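Side-chain contacts in N-acetyl-beta-D glucosaminidase (Rhizomucor miehei CAU432, PDB 4ZM6), which probably hydrolyses terminal beta-N-acetylglucosamine residues through its glycoside hydrolase family 3 region and acetylates glucosamine through a GCN5-related, acetyl-CoA-binding region: residues 711-716 against 813-818; 748-753 against 824-829; 831-836 against 845-850. One frame throughout, in Å; residues are numbered along the deposited sequence.

All three contacts lie in the C-terminal acetyltransferase-like region and share one curled mixed sheet or the helix 811-825 packed on it. Interactions 1 and 2 are closest, with centres about 11 Å apart. They are coupled directly because strands 711-715 and 751-756 are antiparallel neighbours, with G714 O 3.0 Å from V753 N. Interaction 1 uses the body of helix 811-825 and interaction 2 its C-terminal end; strand 830-836 then carries the chain into interaction 3, whose centre is about 18 Å and 16 Å from the other two. None lies at the annotated acetyl-CoA site; in interaction 3 the side chain of Y832 is about 13 Å from a bound acetyl-CoA.

Interaction 1 (711-716 against 813-818); sequences IWFGRI and IGIVAH
F713 is the residue of strand 711-715 that meets helix 813-818, and it does so with both its CB and its ring. Its CG stands anti to the carbonyl carbon (chi1 -60°), which lays the ring along the helix surface. The CB of F713 sits over a face of the H818 imidazole, 3.6 Å from the ring centroid, while the CB of H818 lies in turn over a face of the F713 ring, 4.3 Å from that centroid. The two side chains thus run past each other in opposite directions, each covering the other with its root. Both approaches are CH-pi contacts. The rings themselves are inclined by 31° with centroids 4.7 Å apart, and F713 CD2 comes within 3.6 Å of H818 CG. Farther out, F713 CE1 lies 3.8 Å from I815 CB, and F713 CZ lies 3.7 Å from I815 N, beside the carbonyl carbon of G814, which presents no CB to the ring. Beyond F713 the strand continues through G714, whose backbone N is above a face of the W712 ring, on the side of the strand turned from the helix. The axes of strand and helix approach to 9.9 Å at a crossing angle of -41°. Strand 751-756 pairs with 711-715, and its A754 touches F713, as does M706 of helix 700-709. I815 continues onto A765 and L767 of strand 763-771, so helix 811-825 packs across several strands of the sheet, with F713 contributing the contact from 711-715, which pairs with 751-756 alone among the sheet's strands.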
# COMPACT_ATOMS: atom_id res chain seq x y z
N ILE A 711 39.18 44.04 7.41
CA ILE A 711 38.40 42.82 7.31
C ILE A 711 39.33 41.61 7.34
O ILE A 711 40.37 41.60 6.67
CB ILE A 711 37.59 42.80 5.99
CG1 ILE A 711 36.70 44.06 5.88
CG2 ILE A 711 36.77 41.52 5.87
CD1 ILE A 711 35.54 44.12 6.85
N TRP A 712 38.95 40.60 8.12
CA TRP A 712 39.69 39.35 8.19
C TRP A 712 38.91 38.23 7.51
O TRP A 712 37.72 38.06 7.78
CB TRP A 712 39.92 38.97 9.65
CG TRP A 712 40.71 37.71 9.85
CD1 TRP A 712 42.06 37.62 10.00
CD2 TRP A 712 40.21 36.37 9.93
NE1 TRP A 712 42.43 36.31 10.17
CE2 TRP A 712 41.31 35.52 10.13
CE3 TRP A 712 38.92 35.81 9.85
CZ2 TRP A 712 41.18 34.13 10.25
CZ3 TRP A 712 38.79 34.43 9.97
CH2 TRP A 712 39.91 33.61 10.17
N PHE A 713 39.57 37.46 6.66
CA PHE A 713 38.97 36.27 6.05
C PHE A 713 39.61 35.00 6.58
O PHE A 713 40.77 35.01 7.00
CB PHE A 713 39.11 36.31 4.53
CG PHE A 713 38.45 37.50 3.91
CD1 PHE A 713 37.09 37.73 4.09
CD2 PHE A 713 39.19 38.40 3.14
CE1 PHE A 713 36.48 38.83 3.51
CE2 PHE A 713 38.58 39.49 2.56
CZ PHE A 713 37.22 39.71 2.74
N GLY A 714 38.86 33.90 6.54
CA GLY A 714 39.39 32.59 6.90
C GLY A 714 38.32 31.58 7.29
O GLY A 714 37.13 31.91 7.38
N ARG A 715 38.76 30.35 7.53
CA ARG A 715 37.86 29.25 7.84
C ARG A 715 37.17 29.42 9.18
O ARG A 715 37.59 30.23 10.01
CB ARG A 715 38.62 27.92 7.81
CG ARG A 715 39.15 27.56 6.43
CD ARG A 715 40.21 26.46 6.46
NE ARG A 715 39.85 25.31 7.29
CZ ARG A 715 40.46 24.12 7.23
NH1 ARG A 715 41.44 23.90 6.38
NH2 ARG A 715 40.06 23.13 8.03
N ILE A 716 36.10 28.66 9.38
CA ILE A 716 35.47 28.55 10.68
C ILE A 716 36.00 27.27 11.33
O ILE A 716 36.17 26.26 10.65
CB ILE A 716 33.92 28.56 10.56
CG1 ILE A 716 33.28 29.05 11.86
CG2 ILE A 716 33.34 27.21 10.17
CD1 ILE A 716 33.22 30.57 11.96
N ILE A 813 31.99 41.83 -2.26
CA ILE A 813 32.86 41.69 -3.44
C ILE A 813 34.24 41.23 -2.97
O ILE A 813 34.93 40.50 -3.68
CB ILE A 813 32.99 43.00 -4.26
CG1 ILE A 813 31.64 43.74 -4.35
CG2 ILE A 813 33.51 42.68 -5.66
CD1 ILE A 813 31.49 44.93 -3.42
N GLY A 814 34.62 41.68 -1.78
CA GLY A 814 35.86 41.25 -1.15
C GLY A 814 35.90 39.76 -0.89
O GLY A 814 36.80 39.07 -1.38
N ILE A 815 34.93 39.27 -0.14
CA ILE A 815 34.87 37.85 0.21
C ILE A 815 34.75 36.95 -1.01
O ILE A 815 35.29 35.84 -1.02
CB ILE A 815 33.73 37.55 1.21
CG1 ILE A 815 33.91 36.17 1.83
CG2 ILE A 815 32.37 37.67 0.53
CD1 ILE A 815 33.00 35.91 3.00
N VAL A 816 34.06 37.41 -2.05
CA VAL A 816 34.00 36.66 -3.30
C VAL A 816 35.37 36.66 -3.97
O VAL A 816 35.83 35.63 -4.45
CB VAL A 816 32.92 37.21 -4.26
CG1 VAL A 816 33.09 36.68 -5.67
CG2 VAL A 816 31.54 36.86 -3.74
N ALA A 817 36.02 37.82 -3.99
CA ALA A 817 37.34 37.94 -4.61
C ALA A 817 38.35 37.07 -3.86
O ALA A 817 39.22 36.45 -4.47
CB ALA A 817 37.79 39.40 -4.62
N HIS A 818 38.21 37.03 -2.55
CA HIS A 818 39.03 36.16 -1.72
C HIS A 818 38.76 34.70 -2.05
O HIS A 818 39.70 33.91 -2.19
CB HIS A 818 38.75 36.41 -0.24
CG HIS A 818 39.77 35.80 0.66
ND1 HIS A 818 39.52 34.65 1.39
CD2 HIS A 818 41.04 36.16 0.95
CE1 HIS A 818 40.59 34.34 2.09
NE2 HIS A 818 41.53 35.24 1.84

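Interaction 2 (748-753 against 824-829); sequences YQDLIV and KQRGVT
R826 and D750 form a salt bridge between the Schellman motif that ends helix 811-825 and the turn that leads into strand 751-756. G827, the positive-phi residue of that motif, follows R826 directly, and its N bonds back to K824 O at 3.0 Å. From this helix end the arginine chain runs extended from CG to NE, which carries the guanidinium across to the turn. Its two terminal nitrogens converge end-on upon a single oxygen: R826 NH1 donates to D750 OD1 at 3.0 Å (N-H...O angle 154°), and R826 NH2 donates to D750 OD1 at 3.2 Å (142°). The acceptor is almost exactly in the guanidinium plane, whereas the carboxylate as a whole is turned by 48° against that plane, so one oxygen is forked between two N-H groups and the pairing is not the flat two-oxygen kind. Beside it, R826 NH2 lies 3.1 Å from Q749 O and 3.4 Å from Q749 CG, whose side chain crosses the arginine at about a right angle. The second carboxylate oxygen, D750 OD2, is taken up by S775 OG and by a salt bridge to R779, and R826 NH1 also bonds to T771 OG1. With an arginine on each oxygen, the buried D750 is probably held as a carboxylate, and its negative charge is shared between two cations that tie the turn to the helix end and to the chain after strand 763-771.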
# COMPACT_ATOMS: atom_id res chain seq x y z
N TYR A 748 34.77 21.79 6.84
CA TYR A 748 35.01 23.08 7.47
C TYR A 748 35.94 23.96 6.63
O TYR A 748 35.88 25.19 6.72
CB TYR A 748 35.61 22.90 8.86
CG TYR A 748 34.61 22.49 9.91
CD1 TYR A 748 33.88 23.45 10.60
CD2 TYR A 748 34.40 21.15 10.23
CE1 TYR A 748 32.97 23.09 11.58
CE2 TYR A 748 33.49 20.78 11.20
CZ TYR A 748 32.78 21.75 11.87
OH TYR A 748 31.87 21.41 12.85
N GLN A 749 36.79 23.34 5.81
CA GLN A 749 37.73 24.11 4.99
C GLN A 749 37.04 24.88 3.87
O GLN A 749 37.64 25.77 3.28
CB GLN A 749 38.87 23.22 4.45
CG GLN A 749 38.62 22.50 3.13
CD GLN A 749 37.61 21.38 3.25
OE1 GLN A 749 36.88 21.30 4.23
NE2 GLN A 749 37.57 20.51 2.25
N ASP A 750 35.79 24.53 3.59
CA ASP A 750 35.00 25.22 2.58
C ASP A 750 34.13 26.35 3.16
O ASP A 750 33.60 27.17 2.41
CB ASP A 750 34.12 24.21 1.84
CG ASP A 750 34.91 23.32 0.88
OD1 ASP A 750 36.04 23.70 0.51
OD2 ASP A 750 34.39 22.24 0.49
N LEU A 751 34.00 26.40 4.48
CA LEU A 751 33.15 27.42 5.10
C LEU A 751 34.00 28.62 5.48
O LEU A 751 34.68 28.63 6.51
CB LEU A 751 32.44 26.85 6.33
CG LEU A 751 31.78 25.48 6.12
CD1 LEU A 751 31.00 25.08 7.36
CD2 LEU A 751 30.89 25.47 4.89
N ILE A 752 33.97 29.63 4.61
CA ILE A 752 34.74 30.85 4.80
C ILE A 752 33.85 31.93 5.39
O ILE A 752 32.69 32.07 5.03
CB ILE A 752 35.28 31.37 3.45
CG1 ILE A 752 36.09 30.28 2.75
CG2 ILE A 752 36.14 32.62 3.66
CD1 ILE A 752 37.19 29.68 3.60
N VAL A 753 34.42 32.70 6.31
CA VAL A 753 33.73 33.81 6.92
C VAL A 753 34.61 35.04 6.86
O VAL A 753 35.84 34.92 6.84
CB VAL A 753 33.37 33.54 8.40
CG1 VAL A 753 32.27 32.50 8.49
CG2 VAL A 753 34.59 33.11 9.19
N LYS A 824 42.06 29.61 -6.70
CA LYS A 824 43.30 29.64 -7.49
C LYS A 824 44.44 28.94 -6.74
O LYS A 824 45.21 28.20 -7.35
CB LYS A 824 43.71 31.07 -7.85
N GLN A 825 44.53 29.15 -5.43
CA GLN A 825 45.55 28.48 -4.61
C GLN A 825 45.42 26.97 -4.73
O GLN A 825 46.42 26.26 -4.87
CB GLN A 825 45.42 28.88 -3.13
CG GLN A 825 45.69 30.35 -2.82
CD GLN A 825 47.16 30.71 -2.86
OE1 GLN A 825 47.81 30.80 -1.82
NE2 GLN A 825 47.69 30.93 -4.07
N ARG A 826 44.18 26.48 -4.69
CA ARG A 826 43.89 25.04 -4.80
C ARG A 826 44.08 24.47 -6.21
O ARG A 826 43.82 23.28 -6.43
CB ARG A 826 42.46 24.75 -4.34
CG ARG A 826 42.19 25.04 -2.87
CD ARG A 826 40.70 24.95 -2.59
NE ARG A 826 40.37 25.05 -1.17
CZ ARG A 826 39.18 24.74 -0.66
NH1 ARG A 826 38.18 24.31 -1.43
NH2 ARG A 826 38.98 24.85 0.65
N GLY A 827 44.53 25.29 -7.15
CA GLY A 827 44.80 24.83 -8.51
C GLY A 827 43.62 24.92 -9.45
O GLY A 827 43.71 24.48 -10.59
N VAL A 828 42.51 25.50 -8.98
CA VAL A 828 41.29 25.57 -9.76
C VAL A 828 41.47 26.53 -10.93
O VAL A 828 41.82 27.69 -10.73
CB VAL A 828 40.10 26.05 -8.91
CG1 VAL A 828 38.87 26.28 -9.78
CG2 VAL A 828 39.80 25.05 -7.80
N THR A 829 41.22 26.03 -12.13
CA THR A 829 41.27 26.85 -13.35
C THR A 829 39.88 27.34 -13.80
O THR A 829 39.78 28.41 -14.41
CB THR A 829 41.94 26.08 -14.51
OG1 THR A 829 41.25 24.84 -14.73
CG2 THR A 829 43.39 25.78 -14.19

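Interaction 3 (831-836 against 845-850); sequences SYVDWV and VGYKTW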
# COMPACT_ATOMS: atom_id res chain seq x y z
N SER A 831 35.75 27.99 -12.54
CA SER A 831 34.97 28.20 -11.32
C SER A 831 33.46 28.31 -11.57
O SER A 831 33.03 29.02 -12.48
CB SER A 831 35.47 29.44 -10.58
OG SER A 831 34.77 29.64 -9.37
N TYR A 832 32.67 27.65 -10.73
CA TYR A 832 31.23 27.49 -10.92
C TYR A 832 30.45 28.29 -9.88
O TYR A 832 30.44 27.95 -8.70
CB TYR A 832 30.89 26.01 -10.78
CG TYR A 832 29.45 25.59 -11.05
CD1 TYR A 832 28.77 26.01 -12.19
CD2 TYR A 832 28.80 24.72 -10.19
CE1 TYR A 832 27.47 25.60 -12.45
CE2 TYR A 832 27.51 24.29 -10.44
CZ TYR A 832 26.85 24.73 -11.56
OH TYR A 832 25.56 24.30 -11.79
N VAL A 833 29.80 29.36 -10.33
CA VAL A 833 28.88 30.12 -9.47
C VAL A 833 27.45 29.82 -9.92
O VAL A 833 27.02 30.26 -10.98
CB VAL A 833 29.16 31.63 -9.53
CG1 VAL A 833 28.15 32.39 -8.69
CG2 VAL A 833 30.58 31.92 -9.08
N ASP A 834 26.73 29.06 -9.11
CA ASP A 834 25.46 28.48 -9.52
C ASP A 834 24.29 29.30 -9.02
O ASP A 834 24.32 29.83 -7.91
CB ASP A 834 25.35 27.02 -9.04
CG ASP A 834 25.37 26.89 -7.52
OD1 ASP A 834 26.33 27.36 -6.89
OD2 ASP A 834 24.42 26.30 -6.96
N TRP A 835 23.26 29.40 -9.87
CA TRP A 835 21.96 29.97 -9.51
C TRP A 835 22.11 31.38 -8.93
O TRP A 835 21.95 31.58 -7.73
CB TRP A 835 21.23 29.05 -8.53
CG TRP A 835 19.78 29.41 -8.24
CD1 TRP A 835 19.13 30.57 -8.57
CD2 TRP A 835 18.84 28.62 -7.50
NE1 TRP A 835 17.83 30.53 -8.12
CE2 TRP A 835 17.63 29.35 -7.46
CE3 TRP A 835 18.89 27.37 -6.89
CZ2 TRP A 835 16.48 28.86 -6.82
CZ3 TRP A 835 17.75 26.88 -6.26
CH2 TRP A 835 16.56 27.63 -6.22
N VAL A 836 22.42 32.33 -9.81
CA VAL A 836 22.52 33.74 -9.42
C VAL A 836 21.95 34.66 -10.49
O VAL A 836 21.78 34.26 -11.65
CB VAL A 836 23.98 34.16 -9.12
CG1 VAL A 836 24.51 33.42 -7.90
CG2 VAL A 836 24.88 33.94 -10.33
N VAL A 845 34.57 40.25 -11.16
CA VAL A 845 35.62 39.30 -10.78
C VAL A 845 35.76 38.17 -11.81
O VAL A 845 36.14 37.05 -11.46
CB VAL A 845 35.38 38.74 -9.36
CG1 VAL A 845 35.52 39.84 -8.32
CG2 VAL A 845 34.00 38.10 -9.25
N GLY A 846 35.44 38.46 -13.07
CA GLY A 846 35.73 37.56 -14.19
C GLY A 846 34.73 36.46 -14.52
O GLY A 846 35.05 35.58 -15.32
N TYR A 847 33.54 36.50 -13.92
CA TYR A 847 32.51 35.49 -14.22
C TYR A 847 31.58 35.95 -15.34
O TYR A 847 30.94 36.99 -15.24
CB TYR A 847 31.67 35.16 -12.98
CG TYR A 847 32.41 34.37 -11.92
CD1 TYR A 847 32.67 33.02 -12.10
CD2 TYR A 847 32.84 34.98 -10.75
CE1 TYR A 847 33.34 32.29 -11.13
CE2 TYR A 847 33.51 34.27 -9.78
CZ TYR A 847 33.77 32.93 -9.97
OH TYR A 847 34.44 32.23 -9.00
N LYS A 848 31.52 35.15 -16.41
CA LYS A 848 30.52 35.34 -17.47
C LYS A 848 29.52 34.19 -17.38
O LYS A 848 29.82 33.14 -16.80
CB LYS A 848 31.19 35.42 -18.84
CG LYS A 848 31.70 34.11 -19.43
CD LYS A 848 32.64 34.40 -20.60
CE LYS A 848 32.49 33.40 -21.74
NZ LYS A 848 33.08 32.08 -21.41
N THR A 849 28.33 34.38 -17.95
CA THR A 849 27.24 33.41 -17.74
C THR A 849 27.51 32.15 -18.57
O THR A 849 28.01 32.22 -19.69
CB THR A 849 25.81 33.96 -18.06
OG1 THR A 849 25.40 33.54 -19.36
CG2 THR A 849 25.72 35.48 -17.95
N TRP A 850 27.17 31.00 -17.99
CA TRP A 850 27.52 29.71 -18.55
C TRP A 850 26.30 29.02 -19.12
O TRP A 850 26.32 28.53 -20.25
CB TRP A 850 28.16 28.84 -17.46
CG TRP A 850 28.49 27.48 -17.92
CD1 TRP A 850 29.30 27.14 -18.96
CD2 TRP A 850 28.02 26.25 -17.36
NE1 TRP A 850 29.36 25.77 -19.09
CE2 TRP A 850 28.58 25.20 -18.12
CE3 TRP A 850 27.17 25.93 -16.29
CZ2 TRP A 850 28.33 23.85 -17.85
CZ3 TRP A 850 26.92 24.59 -16.02
CH2 TRP A 850 27.50 23.57 -16.79
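The Y847 ring has V833 on one face and S831 at its edge. V833 CG2 stands 3.4 Å above the ring plane, somewhat toward the rim, and 3.6 Å from the centroid, a CH-pi contact. The two side chains cross at about a right angle. S831 O lies in the ring plane at the edge, while S831 OG, near the same plane, donates a hydrogen bond to Y847 OH at 2.6 Å. A second pair of flat groups meets farther along 847-850: the Y832 and W850 six-membered rings have planes at 89° and centroids 5.8 Å apart, with Y832 CE1 3.8 Å from W850 CZ3. F790 and W784 also touch both of these rings, making an aromatic cluster. S831 and V833 turn toward 847-850; the CB of Y832 starts out away from it, but the ring end comes back to W850, and Y847 and W850 both turn toward 831-836. Strands 831-834 and 847-850 cross at -67° with axes 8.8 Å apart; each pairs antiparallel with strand 686-692, so the contact spans that intervening strand. Polar ends in this buried contact have partners: Y832 OH bonds D688 OD2, and Y847 OH also bonds the amide oxygen of N820 on helix 811-825. Because that oxygen can only accept, the phenol probably relays one bond, receiving from S831 and donating to N820, which joins the sheet to helix 811-825.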